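Local coordinates for hypothetical protein (Pseudomonas putida, PDB 2HLJ) that probably acts on coenzyme A thioesters as a hotdog-fold enzyme of the thioesterase-like superfamily, perhaps as a betainyl-CoA thiolase, at residues R42-D46 / T129-L133; Q79-L83 / Q140-P146; V104-E109 / Q147-R151. All coordinates share one frame; numbering follows the deposited sequence.

Contact 1 (R42-D46 / T129-L133); sequences RIGLD and TVCRL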
loop_
_atom_site.group_PDB
_atom_site.type_symbol
_atom_site.label_atom_id
_atom_site.label_comp_id
_atom_site.label_asym_id
_atom_site.label_seq_id
_atom_site.Cartn_x
_atom_site.Cartn_y
_atom_site.Cartn_z
ATOM N N ARG A 42 -6.114 -13.350 -16.614
ATOM C CA ARG A 42 -6.575 -12.951 -17.944
ATOM C C ARG A 42 -5.530 -13.197 -19.008
ATOM O O ARG A 42 -5.865 -13.612 -20.120
ATOM C CB ARG A 42 -6.929 -11.460 -17.988
ATOM C CG ARG A 42 -8.201 -11.086 -17.331
ATOM C CD ARG A 42 -8.435 -9.618 -17.598
ATOM N NE ARG A 42 -9.695 -9.136 -17.039
ATOM C CZ ARG A 42 -10.783 -8.869 -17.757
ATOM N NH1 ARG A 42 -10.789 -8.992 -19.081
ATOM N NH2 ARG A 42 -11.862 -8.453 -17.135
ATOM N N ILE A 43 -4.268 -12.910 -18.694
ATOM C CA ILE A 43 -3.227 -13.172 -19.659
ATOM C C ILE A 43 -2.640 -14.570 -19.516
ATOM O O ILE A 43 -1.775 -14.939 -20.274
ATOM C CB ILE A 43 -2.154 -12.073 -19.699
ATOM C CG1 ILE A 43 -1.278 -12.053 -18.460
ATOM C CG2 ILE A 43 -2.798 -10.692 -19.951
ATOM C CD1 ILE A 43 -0.077 -11.107 -18.637
ATOM N N GLY A 44 -3.144 -15.361 -18.567
ATOM C CA GLY A 44 -2.731 -16.760 -18.405
ATOM C C GLY A 44 -1.287 -16.917 -18.001
ATOM O O GLY A 44 -0.653 -17.888 -18.362
ATOM N N LEU A 45 -0.773 -16.002 -17.199
ATOM C CA LEU A 45 0.642 -16.035 -16.833
ATOM C C LEU A 45 0.876 -17.170 -15.866
ATOM O O LEU A 45 0.264 -17.209 -14.801
ATOM C CB LEU A 45 1.097 -14.730 -16.218
ATOM C CG LEU A 45 2.538 -14.712 -15.661
ATOM C CD1 LEU A 45 3.584 -14.872 -16.743
ATOM C CD2 LEU A 45 2.804 -13.452 -14.870
ATOM N N ASP A 46 1.757 -18.086 -16.253
ATOM C CA ASP A 46 2.097 -19.269 -15.449
ATOM C C ASP A 46 0.865 -20.043 -14.998
ATOM O O ASP A 46 0.844 -20.585 -13.907
ATOM C CB ASP A 46 2.940 -18.873 -14.249
ATOM C CG ASP A 46 4.267 -18.271 -14.642
ATOM O OD1 ASP A 46 5.001 -18.881 -15.457
ATOM O OD2 ASP A 46 4.592 -17.192 -14.115
ATOM N N THR A 129 3.040 -14.431 -23.527
ATOM C CA THR A 129 2.751 -13.414 -22.530
ATOM C C THR A 129 2.911 -12.019 -23.129
ATOM O O THR A 129 2.057 -11.156 -22.918
ATOM C CB THR A 129 3.687 -13.546 -21.266
ATOM O OG1 THR A 129 3.471 -14.806 -20.634
ATOM C CG2 THR A 129 3.400 -12.474 -20.258
ATOM N N VAL A 130 4.023 -11.784 -23.822
ATOM C CA VAL A 130 4.263 -10.494 -24.447
ATOM C C VAL A 130 3.156 -10.141 -25.435
ATOM O O VAL A 130 2.716 -8.983 -25.517
ATOM C CB VAL A 130 5.604 -10.445 -25.179
ATOM C CG1 VAL A 130 5.733 -9.167 -25.969
ATOM C CG2 VAL A 130 6.763 -10.555 -24.191
ATOM N N CYS A 131 2.747 -11.125 -26.225
ATOM C CA CYS A 131 1.674 -10.898 -27.190
ATOM C C CYS A 131 0.369 -10.530 -26.498
ATOM O O CYS A 131 -0.315 -9.612 -26.932
ATOM C CB CYS A 131 1.485 -12.102 -28.121
ATOM S SG CYS A 131 2.840 -12.290 -29.308
ATOM N N ARG A 132 0.029 -11.201 -25.399
ATOM C CA ARG A 132 -1.203 -10.843 -24.669
ATOM C C ARG A 132 -1.091 -9.456 -23.993
ATOM O O ARG A 132 -2.038 -8.673 -24.005
ATOM C CB ARG A 132 -1.564 -11.930 -23.662
ATOM C CG ARG A 132 -1.788 -13.261 -24.346
ATOM C CD ARG A 132 -2.001 -14.432 -23.371
ATOM N NE ARG A 132 -2.164 -15.657 -24.146
ATOM C CZ ARG A 132 -2.083 -16.892 -23.672
ATOM N NH1 ARG A 132 -1.808 -17.118 -22.405
ATOM N NH2 ARG A 132 -2.237 -17.912 -24.494
ATOM N N LEU A 133 0.077 -9.138 -23.445
ATOM C CA LEU A 133 0.316 -7.816 -22.886
ATOM C C LEU A 133 0.200 -6.716 -23.955
ATOM O O LEU A 133 -0.411 -5.675 -23.729
ATOM C CB LEU A 133 1.713 -7.756 -22.224
ATOM C CG LEU A 133 1.857 -8.536 -20.912
ATOM C CD1 LEU A 133 3.298 -8.603 -20.438
ATOM C CD2 LEU A 133 0.979 -7.961 -19.829
HETATM O O HOH W 1 0.949 -15.681 -20.487
HETATM O O HOH W 2 -1.580 -19.703 -20.637
#

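Contact 2 (Q79-L83 / Q140-P146); sequences QTQIL and QEGAQAP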
loop_
_atom_site.group_PDB
_atom_site.type_symbol
_atom_site.label_atom_id
_atom_site.label_comp_id
_atom_site.label_asym_id
_atom_site.label_seq_id
_atom_site.Cartn_x
_atom_site.Cartn_y
_atom_site.Cartn_z
ATOM N N GLN A 79 -10.196 -0.551 -12.191
ATOM C CA GLN A 79 -9.750 -0.408 -13.571
ATOM C C GLN A 79 -8.231 -0.506 -13.611
ATOM O O GLN A 79 -7.550 -0.056 -12.711
ATOM C CB GLN A 79 -10.237 0.932 -14.173
ATOM C CG GLN A 79 -11.732 0.836 -14.479
ATOM C CD GLN A 79 -12.396 2.112 -14.899
ATOM O OE1 GLN A 79 -13.593 2.223 -14.731
ATOM N NE2 GLN A 79 -11.644 3.082 -15.428
ATOM N N THR A 80 -7.705 -1.127 -14.646
ATOM C CA THR A 80 -6.282 -1.450 -14.672
ATOM C C THR A 80 -5.720 -1.078 -16.040
ATOM O O THR A 80 -6.316 -1.404 -17.065
ATOM C CB THR A 80 -6.024 -2.910 -14.382
ATOM O OG1 THR A 80 -6.621 -3.306 -13.119
ATOM C CG2 THR A 80 -4.533 -3.186 -14.375
ATOM N N GLN A 81 -4.616 -0.348 -16.036
ATOM C CA GLN A 81 -3.832 -0.074 -17.259
ATOM C C GLN A 81 -2.399 -0.575 -17.115
ATOM O O GLN A 81 -1.781 -0.508 -16.025
ATOM C CB GLN A 81 -3.774 1.400 -17.547
ATOM C CG GLN A 81 -5.104 2.060 -17.679
ATOM C CD GLN A 81 -4.989 3.478 -18.249
ATOM O OE1 GLN A 81 -4.330 3.692 -19.253
ATOM N NE2 GLN A 81 -5.660 4.434 -17.610
ATOM N N ILE A 82 -1.870 -1.070 -18.226
ATOM C CA ILE A 82 -0.496 -1.492 -18.315
ATOM C C ILE A 82 0.261 -0.281 -18.849
ATOM O O ILE A 82 -0.003 0.185 -19.945
ATOM C CB ILE A 82 -0.356 -2.756 -19.221
ATOM C CG1 ILE A 82 -1.057 -3.940 -18.536
ATOM C CG2 ILE A 82 1.116 -3.090 -19.489
ATOM C CD1 ILE A 82 -1.281 -5.113 -19.435
ATOM N N LEU A 83 1.181 0.235 -18.043
ATOM C CA LEU A 83 1.934 1.421 -18.395
ATOM C C LEU A 83 3.185 1.073 -19.169
ATOM O O LEU A 83 3.710 1.907 -19.888
ATOM C CB LEU A 83 2.325 2.184 -17.142
ATOM C CG LEU A 83 1.165 2.509 -16.222
ATOM C CD1 LEU A 83 1.689 3.113 -14.931
ATOM C CD2 LEU A 83 0.180 3.401 -16.961
ATOM N N GLN A 140 -5.904 0.141 -24.934
ATOM C CA GLN A 140 -5.878 1.369 -24.083
ATOM C C GLN A 140 -5.924 2.732 -24.798
ATOM O O GLN A 140 -5.793 3.773 -24.146
ATOM C CB GLN A 140 -4.648 1.374 -23.161
ATOM C CG GLN A 140 -4.655 0.202 -22.213
ATOM C CD GLN A 140 -3.440 0.075 -21.305
ATOM O OE1 GLN A 140 -3.443 -0.783 -20.448
ATOM N NE2 GLN A 140 -2.398 0.889 -21.505
ATOM N N GLU A 141 -6.096 2.751 -26.108
ATOM C CA GLU A 141 -6.159 4.035 -26.827
ATOM C C GLU A 141 -7.275 4.959 -26.314
ATOM O O GLU A 141 -7.112 6.175 -26.309
ATOM C CB GLU A 141 -6.278 3.818 -28.343
ATOM C CG GLU A 141 -5.055 3.115 -28.976
ATOM C CD GLU A 141 -3.722 3.774 -28.619
ATOM O OE1 GLU A 141 -3.574 5.008 -28.827
ATOM O OE2 GLU A 141 -2.823 3.046 -28.134
ATOM N N GLY A 142 -8.382 4.397 -25.837
ATOM C CA GLY A 142 -9.498 5.209 -25.325
ATOM C C GLY A 142 -9.471 5.544 -23.841
ATOM O O GLY A 142 -10.275 6.352 -23.370
ATOM N N ALA A 143 -8.563 4.920 -23.092
ATOM C CA ALA A 143 -8.570 5.025 -21.632
ATOM C C ALA A 143 -8.202 6.432 -21.152
ATOM O O ALA A 143 -7.448 7.155 -21.805
ATOM C CB ALA A 143 -7.615 3.990 -21.018
ATOM N N GLN A 144 -8.758 6.810 -20.004
ATOM C CA GLN A 144 -8.377 8.050 -19.353
ATOM C C GLN A 144 -6.912 7.961 -18.903
ATOM O O GLN A 144 -6.523 6.975 -18.279
ATOM C CB GLN A 144 -9.297 8.299 -18.153
ATOM C CG GLN A 144 -9.066 9.637 -17.443
ATOM C CD GLN A 144 -10.356 10.413 -17.295
ATOM O OE1 GLN A 144 -10.927 10.869 -18.292
ATOM N NE2 GLN A 144 -10.832 10.556 -16.059
ATOM N N ALA A 145 -6.111 8.978 -19.209
ATOM C CA ALA A 145 -4.686 8.967 -18.833
ATOM C C ALA A 145 -4.488 8.840 -17.307
ATOM O O ALA A 145 -5.245 9.411 -16.517
ATOM C CB ALA A 145 -3.968 10.216 -19.358
ATOM N N PRO A 146 -3.498 8.050 -16.888
ATOM C CA PRO A 146 -3.284 7.873 -15.456
ATOM C C PRO A 146 -2.859 9.172 -14.789
ATOM O O PRO A 146 -1.843 9.777 -15.145
ATOM C CB PRO A 146 -2.176 6.814 -15.396
ATOM C CG PRO A 146 -2.281 6.099 -16.714
ATOM C CD PRO A 146 -2.565 7.217 -17.664
HETATM O O HOH W 3 -6.034 -1.492 -19.965
#

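Contact 3 (V104-E109 / Q147-R151); sequences VLAASE and QYMGR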
loop_
_atom_site.group_PDB
_atom_site.type_symbol
_atom_site.label_atom_id
_atom_site.label_comp_id
_atom_site.label_asym_id
_atom_site.label_seq_id
_atom_site.Cartn_x
_atom_site.Cartn_y
_atom_site.Cartn_z
ATOM N N VAL A 104 -11.961 9.027 -9.412
ATOM C CA VAL A 104 -11.442 7.860 -8.731
ATOM C C VAL A 104 -11.514 8.030 -7.209
ATOM O O VAL A 104 -11.339 9.118 -6.672
ATOM C CB VAL A 104 -10.023 7.452 -9.174
ATOM C CG1 VAL A 104 -10.017 7.147 -10.673
ATOM C CG2 VAL A 104 -8.995 8.517 -8.799
ATOM N N LEU A 105 -11.773 6.914 -6.539
ATOM C CA LEU A 105 -11.740 6.819 -5.100
ATOM C C LEU A 105 -10.328 6.689 -4.572
ATOM O O LEU A 105 -10.028 7.122 -3.444
ATOM C CB LEU A 105 -12.544 5.589 -4.660
ATOM C CG LEU A 105 -13.992 5.516 -5.164
ATOM C CD1 LEU A 105 -14.658 4.251 -4.702
ATOM C CD2 LEU A 105 -14.739 6.731 -4.653
ATOM N N ALA A 106 -9.513 5.966 -5.337
ATOM C CA ALA A 106 -8.098 5.746 -5.052
ATOM C C ALA A 106 -7.435 5.270 -6.331
ATOM O O ALA A 106 -8.112 4.798 -7.240
ATOM C CB ALA A 106 -7.932 4.681 -3.989
ATOM N N ALA A 107 -6.120 5.404 -6.388
ATOM C CA ALA A 107 -5.303 4.966 -7.541
ATOM C C ALA A 107 -3.935 4.490 -7.037
ATOM O O ALA A 107 -3.436 4.986 -6.001
ATOM C CB ALA A 107 -5.166 6.118 -8.539
ATOM N N SER A 108 -3.314 3.542 -7.740
ATOM C CA SER A 108 -2.010 3.043 -7.346
ATOM C C SER A 108 -1.186 2.708 -8.547
ATOM O O SER A 108 -1.652 1.971 -9.417
ATOM C CB SER A 108 -2.167 1.748 -6.520
ATOM O OG SER A 108 -0.902 1.326 -6.063
ATOM N N GLU A 109 0.052 3.214 -8.563
ATOM C CA GLU A 109 1.050 2.890 -9.557
ATOM C C GLU A 109 1.946 1.840 -8.942
ATOM O O GLU A 109 2.374 2.013 -7.811
ATOM C CB GLU A 109 1.887 4.153 -9.857
ATOM C CG GLU A 109 2.841 3.984 -11.028
ATOM C CD GLU A 109 3.812 5.137 -11.181
ATOM O OE1 GLU A 109 3.760 6.087 -10.355
ATOM O OE2 GLU A 109 4.620 5.100 -12.143
ATOM N N GLN A 147 -3.656 9.613 -13.836
ATOM C CA GLN A 147 -3.378 10.876 -13.187
ATOM C C GLN A 147 -2.277 10.778 -12.119
ATOM O O GLN A 147 -1.402 11.638 -12.048
ATOM C CB GLN A 147 -4.665 11.413 -12.594
ATOM C CG GLN A 147 -4.523 12.786 -12.008
ATOM C CD GLN A 147 -5.837 13.319 -11.501
ATOM O OE1 GLN A 147 -6.895 12.726 -11.745
ATOM N NE2 GLN A 147 -5.783 14.443 -10.778
ATOM N N TYR A 148 -2.325 9.723 -11.314
ATOM C CA TYR A 148 -1.505 9.601 -10.097
ATOM C C TYR A 148 -0.253 8.766 -10.374
ATOM O O TYR A 148 -0.116 7.599 -9.967
ATOM C CB TYR A 148 -2.375 9.044 -8.951
ATOM C CG TYR A 148 -3.496 10.013 -8.640
ATOM C CD1 TYR A 148 -3.310 11.066 -7.767
ATOM C CD2 TYR A 148 -4.731 9.900 -9.263
ATOM C CE1 TYR A 148 -4.321 11.980 -7.518
ATOM C CE2 TYR A 148 -5.757 10.801 -8.996
ATOM C CZ TYR A 148 -5.528 11.838 -8.143
ATOM O OH TYR A 148 -6.532 12.711 -7.909
HETATM N N MSE A 149 0.657 9.415 -11.092
HETATM C CA MSE A 149 1.884 8.836 -11.573
HETATM C C MSE A 149 3.014 9.669 -11.082
HETATM O O MSE A 149 2.886 10.878 -11.043
HETATM C CB MSE A 149 1.918 8.957 -13.089
HETATM C CG MSE A 149 0.809 8.242 -13.718
HETATM SE SE MSE A 149 1.448 6.489 -13.923
HETATM C CE MSE A 149 2.091 6.984 -15.821
ATOM N N GLY A 150 4.149 9.040 -10.795
ATOM C CA GLY A 150 5.343 9.765 -10.402
ATOM C C GLY A 150 5.119 10.610 -9.165
ATOM O O GLY A 150 5.773 11.629 -8.982
ATOM N N ARG A 151 4.219 10.178 -8.280
ATOM C CA ARG A 151 3.860 11.006 -7.130
ATOM C C ARG A 151 4.882 10.915 -5.987
ATOM O O ARG A 151 5.484 9.862 -5.753
ATOM C CB ARG A 151 2.453 10.624 -6.622
ATOM C CG ARG A 151 1.346 10.925 -7.617
ATOM C CD ARG A 151 1.353 12.392 -7.892
ATOM N NE ARG A 151 0.273 12.862 -8.738
ATOM C CZ ARG A 151 -0.711 13.670 -8.347
ATOM N NH1 ARG A 151 -0.807 14.087 -7.085
ATOM N NH2 ARG A 151 -1.620 14.043 -9.238
HETATM O O HOH W 4 2.715 7.539 -8.164
#

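Contact 1 (R42-D46 / T129-L133)
T129 begins the contact with both of its branches: CG2 lies near I43 CD1, while OG1 passes L45 CD1 at van der Waals distance. The same hydroxyl is joined to I43 O through water 1, which donates to that carbonyl. One turn of helix later, R132 lays its CB against I43 CB and CG2, then runs out straight (chi2 174°, chi3 -178°) until NH1 reaches the same carbonyl. The R132 NH1 to I43 O hydrogen bond is 3.0 Å long and nearly straight at 166°; the oxygen lies in the guanidinium plane, whereas the donor stands above the carbonyl plane. Water 2 meets the guanidinium edge as well, bridging NH1 to G44 O. These carbonyls belong to the place where helix 25-43 ends in a Schellman motif with G44 as C-prime residue, so the arginine and water 1 both donate to a carbonyl at the closing turn of that helix. Finally L133 CD2 packs 3.5 Å from I43 CD1, the apolar end of the contact. Helix 127-138 is thus joined to the C-terminal end of helix 25-43, while L133 also rests on I82 and F85 of strand 75-85 and L45 touches S56.

Contact 2 (Q79-L83 / Q140-P146)
The side-chain oxygen OE1 of Q140 is gripped twice, by the backbone N of I82 at 2.7 Å and by water 3, which also donates to T80 O. The N-H of I82 arrives in the plane of the Q140 amide, on a lone pair, with a hydrogen-bond angle of 163°. The other half of the amide works in the reverse sense: Q140 NE2 donates to I82 O at 2.9 Å, the acceptor lying close to the amide plane. Q140 extends beyond CG (chi2 177°), which carries the flat group from the loop to the strand, where OE1 also brushes Q81 CA and CB. With an alanine here, the N-H and C=O of I82 are likely to lose both amide mates, and a gap would probably open beside the strand. Q81 answers from the strand: its NE2 donates to Q144 O at 2.8 Å, nearly along the C=O axis, and its OE1 lies against A143 CB. P146 CG closes the far end, 3.7 Å from L83 CD2, the two side chains running antiparallel as they pass. T80, on the strand edge that I82 shares, pairs its backbone with L5; beyond it the amide of Q140 continues the pairing as a peptide group would, a side-chain mimic of a neighbouring strand on the antiparallel sheet of the hotdog fold.

Contact 3 (V104-E109 / Q147-R151)
E109 reaches from strand 104-114 into the loop 147-151, and its side chain meets that loop along its length. E109 CB lies 4.0 Å from Y148 O. CG then points anti to the backbone N (chi1 -172°) and the chain stays extended, running roughly perpendicular to the selenomethionine side chain of M149: CG and CD of E109 both lie beside M149 SE, with CD 3.9 Å from it. At the tip the two oxygens part company. E109 OE1 accepts the backbone N-H of G150 at 3.0 Å and 158°, on its syn side though 27° out of the carboxylate plane, and it also contacts M149 CA. Water 4 lies 2.8 Å from E109 OE1, within bonding distance, and accepts the N-H of R151. OE2 turns to H91 NE2 for its hydrogen bond. Two residues before E109, A107 CB packs 3.9 Å from Y148 CD2; farther back, V104 CG2 meets Y148 CE2, so the ring lies along the strand. Y148, centre of an inverse gamma turn, gives its own backbone N to Y93 OH, and its CD1 sits over the centre of the R151 guanidinium face. I153 of the second subunit packs on E109 and E61 of that subunit on R151, placing the loop near the dimer interface. Chemically, a buried carboxylate is satisfied by a main-chain N-H on one oxygen and a histidine on the other, which probably limits its rotation and ties the loop at G150 to the sheet.

Overall arrangement
Followed from the N terminus, the chain leaves helix 25-43 at 42-46, passes through strand 75-85 at 79-83 and strand 104-114 at 104-109, and only then meets the partners in the same order. Helix 127-138 closes contact 1 over 82 intervening residues, the loop 140-146 closes contact 2, and 147-151 closes contact 3. Every pair of contacts therefore crosses and none nests. Contacts 1 and 2 touch through L133 and I82, contacts 2 and 3 through L83 with M149 and E109. Contacts 1 and 3 lie on opposite sides of the chain's centre, their centres about 24 Å apart. Together they tie helix 127-138 and the segment after it to the end of helix 25-43 and to the sheet.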